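Cytosolic phospholipase A2 delta (Homo sapiens, PDB 5IZ5) hydrolyses glycerophospholipids at the sn-2 position in a calcium-dependent manner, preferring linoleic acid there, and releases a lysophospholipid and a free fatty acid. Local coordinates at residues B[157-162]-B[495-500]; B[617-622]-B[635-640]. The protein carries 3 engineered substitutions. One frame throughout, in Å; residues are numbered along the deposited sequence.

How the contacts relate
Contact 1 (157-162 with 495-500) and contact 2 (617-622 with 635-640) touch each other, with centres 11 Å apart. In contact 1 every touching residue is buried. Contact 2 is only partly buried, and C620 lies exposed at its margin. Contact 1 joins parts of the chain far apart in sequence. Contact 2 closes a short excursion through helices 623-628 and 631-634. Polar bonds from one asparagine dominate contact 1, whereas contact 2 has no hydrogen bond between its segments and rests on one tyrosine. V159 packs on H622, and the hydroxyl of Y497 lies against L640. Both contacts lie away from the nucleophile S365.

Contact 1 (B[157-162]-B[495-500]); sequences NKVIVA and LKYGAF
ND2 of N157 reaches two backbone carbonyls across the contact. It donates to Y497 O at 2.9 Å with an N-H...O angle of 151°. A second bond, from ND2 to G498 O, is weak and bent. On the other side of the amide, OD1 accepts from the backbone N of V159 and, at 2.9 Å, from the N of I160. The I160 bond lies in the carbonyl plane. CG of N157 stands between its backbone N and carbonyl carbon (chi1 58°), which brings the amide over its own turn. A chi2 of 11° then directs OD1 to the two N-H groups and ND2 to 495-500. With an alanine in its place, Y497 O would probably lose this donor, and the turn, without its OD1 acceptor, would be likely to shift. Beside the amide, I160 CG1 packs 3.9 Å from Y497 CB, while V159 CG2 sits at the edge of the Y497 ring. K496 CD lies over one ring face. The tyrosine hydroxyl bonds E483 and T641 N. G498 has positive phi, and a CB there would crowd N157 ND2. N157 thus forms an Asx turn leading into strand 160-172, docked on the G1 beta bulge of G498 and A499.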
loop_
_atom_site.group_PDB
_atom_site.type_symbol
_atom_site.label_atom_id
_atom_site.label_comp_id
_atom_site.label_asym_id
_atom_site.label_seq_id
_atom_site.Cartn_x
_atom_site.Cartn_y
_atom_site.Cartn_z
ATOM N N ASN B 157 14.498 3.144 -11.737
ATOM C CA ASN B 157 14.227 4.550 -11.435
ATOM C C ASN B 157 15.245 5.073 -10.406
ATOM O O ASN B 157 15.005 6.081 -9.743
ATOM C CB ASN B 157 12.807 4.739 -10.908
ATOM C CG ASN B 157 12.531 3.926 -9.658
ATOM O OD1 ASN B 157 13.445 3.367 -9.045
ATOM N ND2 ASN B 157 11.268 3.872 -9.261
ATOM N N LYS B 158 16.359 4.348 -10.270
ATOM C CA LYS B 158 17.465 4.648 -9.345
ATOM C C LYS B 158 17.205 4.287 -7.876
ATOM O O LYS B 158 18.066 4.521 -7.028
ATOM C CB LYS B 158 17.926 6.107 -9.470
ATOM C CG LYS B 158 18.363 6.499 -10.873
ATOM C CD LYS B 158 19.489 5.614 -11.383
ATOM C CE LYS B 158 19.933 6.068 -12.769
ATOM N NZ LYS B 158 21.408 6.044 -12.970
ATOM N N VAL B 159 16.043 3.707 -7.574
ATOM C CA VAL B 159 15.814 3.123 -6.240
ATOM C C VAL B 159 15.392 1.653 -6.362
ATOM O O VAL B 159 15.929 0.808 -5.662
ATOM C CB VAL B 159 14.893 3.972 -5.318
ATOM C CG1 VAL B 159 14.664 5.365 -5.878
ATOM C CG2 VAL B 159 13.590 3.268 -4.996
ATOM N N ILE B 160 14.478 1.355 -7.281
ATOM C CA ILE B 160 14.093 -0.014 -7.593
ATOM C C ILE B 160 14.745 -0.419 -8.905
ATOM O O ILE B 160 14.772 0.379 -9.834
ATOM C CB ILE B 160 12.563 -0.112 -7.788
ATOM C CG1 ILE B 160 11.820 -0.045 -6.441
ATOM C CG2 ILE B 160 12.160 -1.348 -8.584
ATOM C CD1 ILE B 160 12.156 -1.141 -5.451
ATOM N N VAL B 161 15.213 -1.664 -8.981
ATOM C CA VAL B 161 15.834 -2.231 -10.174
ATOM C C VAL B 161 15.086 -3.484 -10.618
ATOM O O VAL B 161 14.837 -4.403 -9.828
ATOM C CB VAL B 161 17.295 -2.656 -9.922
ATOM C CG1 VAL B 161 17.897 -3.304 -11.164
ATOM C CG2 VAL B 161 18.141 -1.468 -9.494
ATOM N N ALA B 162 14.742 -3.507 -11.898
ATOM C CA ALA B 162 14.242 -4.697 -12.547
ATOM C C ALA B 162 15.422 -5.398 -13.225
ATOM O O ALA B 162 16.040 -4.864 -14.163
ATOM C CB ALA B 162 13.182 -4.322 -13.555
ATOM N N LEU B 495 4.787 5.689 -2.905
ATOM C CA LEU B 495 5.497 6.959 -3.032
ATOM C C LEU B 495 7.013 6.783 -2.776
ATOM O O LEU B 495 7.841 7.313 -3.502
ATOM C CB LEU B 495 4.889 8.003 -2.081
ATOM C CG LEU B 495 3.417 8.387 -2.316
ATOM C CD1 LEU B 495 2.901 9.305 -1.209
ATOM C CD2 LEU B 495 3.215 9.032 -3.678
ATOM N N LYS B 496 7.371 5.992 -1.772
ATOM C CA LYS B 496 8.781 5.763 -1.425
ATOM C C LYS B 496 9.610 5.091 -2.545
ATOM O O LYS B 496 10.776 5.440 -2.760
ATOM C CB LYS B 496 8.860 4.910 -0.151
ATOM C CG LYS B 496 10.253 4.685 0.443
ATOM C CD LYS B 496 10.359 3.319 1.137
ATOM C CE LYS B 496 9.787 3.311 2.531
ATOM N NZ LYS B 496 10.281 2.123 3.274
ATOM N N TYR B 497 9.016 4.138 -3.259
ATOM C CA TYR B 497 9.765 3.333 -4.244
ATOM C C TYR B 497 9.571 3.795 -5.696
ATOM O O TYR B 497 10.235 3.286 -6.618
ATOM C CB TYR B 497 9.377 1.857 -4.138
ATOM C CG TYR B 497 9.608 1.213 -2.789
ATOM C CD1 TYR B 497 10.888 0.945 -2.330
ATOM C CD2 TYR B 497 8.543 0.839 -1.992
ATOM C CE1 TYR B 497 11.096 0.349 -1.093
ATOM C CE2 TYR B 497 8.732 0.237 -0.764
ATOM C CZ TYR B 497 10.013 -0.008 -0.318
ATOM O OH TYR B 497 10.210 -0.606 0.902
ATOM N N GLY B 498 8.659 4.746 -5.905
ATOM C CA GLY B 498 8.378 5.246 -7.243
ATOM C C GLY B 498 7.920 4.149 -8.189
ATOM O O GLY B 498 8.398 4.048 -9.315
ATOM N N ALA B 499 6.976 3.341 -7.728
ATOM C CA ALA B 499 6.573 2.137 -8.445
ATOM C C ALA B 499 5.069 1.974 -8.363
ATOM O O ALA B 499 4.503 1.942 -7.276
ATOM C CB ALA B 499 7.283 0.923 -7.865
ATOM N N PHE B 500 4.429 1.875 -9.521
ATOM C CA PHE B 500 2.986 1.955 -9.615
ATOM C C PHE B 500 2.430 0.964 -10.638
ATOM O O PHE B 500 3.107 0.585 -11.593
ATOM C CB PHE B 500 2.580 3.386 -10.008
ATOM C CG PHE B 500 2.781 4.410 -8.916
ATOM C CD1 PHE B 500 1.705 4.859 -8.159
ATOM C CD2 PHE B 500 4.036 4.945 -8.666
ATOM C CE1 PHE B 500 1.887 5.797 -7.147
ATOM C CE2 PHE B 500 4.230 5.883 -7.656
ATOM C CZ PHE B 500 3.150 6.309 -6.895
#

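Contact 2 (B[617-622]-B[635-640]); sequences QDYCSH and SMPSQL
Y619 and P637 have CA atoms 8.8 Å apart, and C620 and S635 come nearer, at 7.0 Å. Neither segment is an extended strand. The first, 617-622, leads to H622 at the N-cap position of helix 623-628. The second follows helix 631-634 and makes a short 3-10 turn at 637-638, where L640 N bonds P637 O. Y619 makes most of the contact between them. Its CB points toward the second segment. With chi1 at 79°, CG is flanked by both backbone arms, and the ring lies against P637 and L640. The side chains of Y619 and P637 cross at about a right angle. P637 CB lies 3.8 Å from Y619 CZ, and P637 CD is 3.4 Å from Y619 OH. The Y619 and L640 side chains approach from opposite directions, and L640 CD1 meets Y619 CE2 at 3.7 Å. C620 SG sits over one face of the tyrosine ring, offset toward the rim, and also reaches S635 CA at 4.4 Å. F625 meets the same ring edge-to-face. P637 also touches K89 and V91, so this corner of the catalytic region borders strand 91-98 of the N-terminal C2 domain. The contact itself is apolar packing around one aromatic ring. The Y619 hydroxyl bonds D634 O, at the end of helix 631-634, so the tyrosine's polar end is paired outside the two segments.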
loop_
_atom_site.group_PDB
_atom_site.type_symbol
_atom_site.label_atom_id
_atom_site.label_comp_id
_atom_site.label_asym_id
_atom_site.label_seq_id
_atom_site.Cartn_x
_atom_site.Cartn_y
_atom_site.Cartn_z
ATOM N N GLN B 617 21.865 0.088 -5.912
ATOM C CA GLN B 617 23.037 0.231 -5.033
ATOM C C GLN B 617 23.035 1.539 -4.239
ATOM O O GLN B 617 23.439 1.569 -3.079
ATOM C CB GLN B 617 24.329 0.107 -5.847
ATOM C CG GLN B 617 25.628 0.301 -5.070
ATOM C CD GLN B 617 25.804 -0.647 -3.892
ATOM O OE1 GLN B 617 26.182 -0.215 -2.810
ATOM N NE2 GLN B 617 25.548 -1.935 -4.095
ATOM N N ASP B 618 22.557 2.621 -4.834
ATOM C CA ASP B 618 22.518 3.878 -4.098
ATOM C C ASP B 618 21.089 4.375 -3.864
ATOM O O ASP B 618 20.840 5.578 -3.798
ATOM C CB ASP B 618 23.472 4.954 -4.675
ATOM C CG ASP B 618 23.607 4.894 -6.170
ATOM O OD1 ASP B 618 24.631 4.394 -6.694
ATOM O OD2 ASP B 618 22.673 5.377 -6.819
ATOM N N TYR B 619 20.166 3.429 -3.679
ATOM C CA TYR B 619 18.774 3.750 -3.331
ATOM C C TYR B 619 18.669 4.730 -2.145
ATOM O O TYR B 619 17.818 5.618 -2.150
ATOM C CB TYR B 619 17.954 2.477 -3.037
ATOM C CG TYR B 619 18.178 1.885 -1.665
ATOM C CD1 TYR B 619 19.332 1.169 -1.369
ATOM C CD2 TYR B 619 17.224 2.024 -0.668
ATOM C CE1 TYR B 619 19.533 0.620 -0.113
ATOM C CE2 TYR B 619 17.411 1.480 0.589
ATOM C CZ TYR B 619 18.566 0.780 0.862
ATOM O OH TYR B 619 18.755 0.233 2.110
ATOM N N CYS B 620 19.525 4.569 -1.140
ATOM C CA CYS B 620 19.477 5.426 0.060
ATOM C C CYS B 620 19.659 6.906 -0.200
ATOM O O CYS B 620 18.999 7.727 0.431
ATOM C CB CYS B 620 20.531 5.019 1.080
ATOM S SG CYS B 620 19.928 3.843 2.277
ATOM N N SER B 621 20.569 7.241 -1.105
ATOM C CA SER B 621 20.887 8.623 -1.410
ATOM C C SER B 621 20.103 9.100 -2.637
ATOM O O SER B 621 20.681 9.663 -3.575
ATOM C CB SER B 621 22.384 8.743 -1.679
ATOM O OG SER B 621 22.734 8.076 -2.881
ATOM N N HIS B 622 18.797 8.847 -2.640
ATOM C CA HIS B 622 17.905 9.333 -3.677
ATOM C C HIS B 622 16.904 10.250 -2.991
ATOM O O HIS B 622 16.392 9.923 -1.923
ATOM C CB HIS B 622 17.203 8.162 -4.369
ATOM C CG HIS B 622 16.262 8.568 -5.460
ATOM N ND1 HIS B 622 14.937 8.879 -5.236
ATOM C CD2 HIS B 622 16.455 8.703 -6.792
ATOM C CE1 HIS B 622 14.359 9.196 -6.380
ATOM N NE2 HIS B 622 15.258 9.094 -7.342
ATOM N N SER B 635 17.505 1.523 5.989
ATOM C CA SER B 635 18.941 1.272 5.730
ATOM C C SER B 635 19.258 -0.236 5.577
ATOM O O SER B 635 20.401 -0.603 5.294
ATOM C CB SER B 635 19.838 1.914 6.810
ATOM O OG SER B 635 19.838 1.165 8.014
ATOM N N MET B 636 18.244 -1.091 5.759
ATOM C CA MET B 636 18.371 -2.545 5.617
ATOM C C MET B 636 17.675 -3.015 4.341
ATOM O O MET B 636 16.491 -3.375 4.357
ATOM C CB MET B 636 17.771 -3.272 6.822
ATOM C CG MET B 636 18.451 -2.952 8.146
ATOM S SD MET B 636 20.174 -3.485 8.253
ATOM C CE MET B 636 19.977 -5.265 8.336
ATOM N N PRO B 637 18.415 -3.033 3.227
ATOM C CA PRO B 637 17.764 -3.277 1.949
ATOM C C PRO B 637 17.169 -4.682 1.796
ATOM O O PRO B 637 16.123 -4.832 1.164
ATOM C CB PRO B 637 18.884 -3.014 0.940
ATOM C CG PRO B 637 20.125 -3.349 1.686
ATOM C CD PRO B 637 19.875 -2.880 3.084
ATOM N N SER B 638 17.794 -5.693 2.393
ATOM C CA SER B 638 17.235 -7.047 2.350
ATOM C C SER B 638 15.915 -7.180 3.125
ATOM O O SER B 638 15.157 -8.115 2.879
ATOM C CB SER B 638 18.260 -8.074 2.844
ATOM O OG SER B 638 18.801 -7.696 4.096
ATOM N N GLN B 639 15.634 -6.245 4.038
ATOM C CA GLN B 639 14.387 -6.252 4.813
ATOM C C GLN B 639 13.311 -5.297 4.277
ATOM O O GLN B 639 12.316 -5.059 4.957
ATOM C CB GLN B 639 14.666 -5.899 6.277
ATOM C CG GLN B 639 15.922 -6.542 6.852
ATOM C CD GLN B 639 16.087 -6.271 8.341
ATOM O OE1 GLN B 639 16.109 -5.113 8.776
ATOM N NE2 GLN B 639 16.206 -7.337 9.132
ATOM N N LEU B 640 13.495 -4.757 3.072
ATOM C CA LEU B 640 12.494 -3.849 2.495
ATOM C C LEU B 640 11.370 -4.592 1.770
ATOM O O LEU B 640 11.425 -5.806 1.620
ATOM C CB LEU B 640 13.173 -2.827 1.576
ATOM C CG LEU B 640 14.053 -1.791 2.288
ATOM C CD1 LEU B 640 14.501 -0.709 1.322
ATOM C CD2 LEU B 640 13.341 -1.156 3.473
#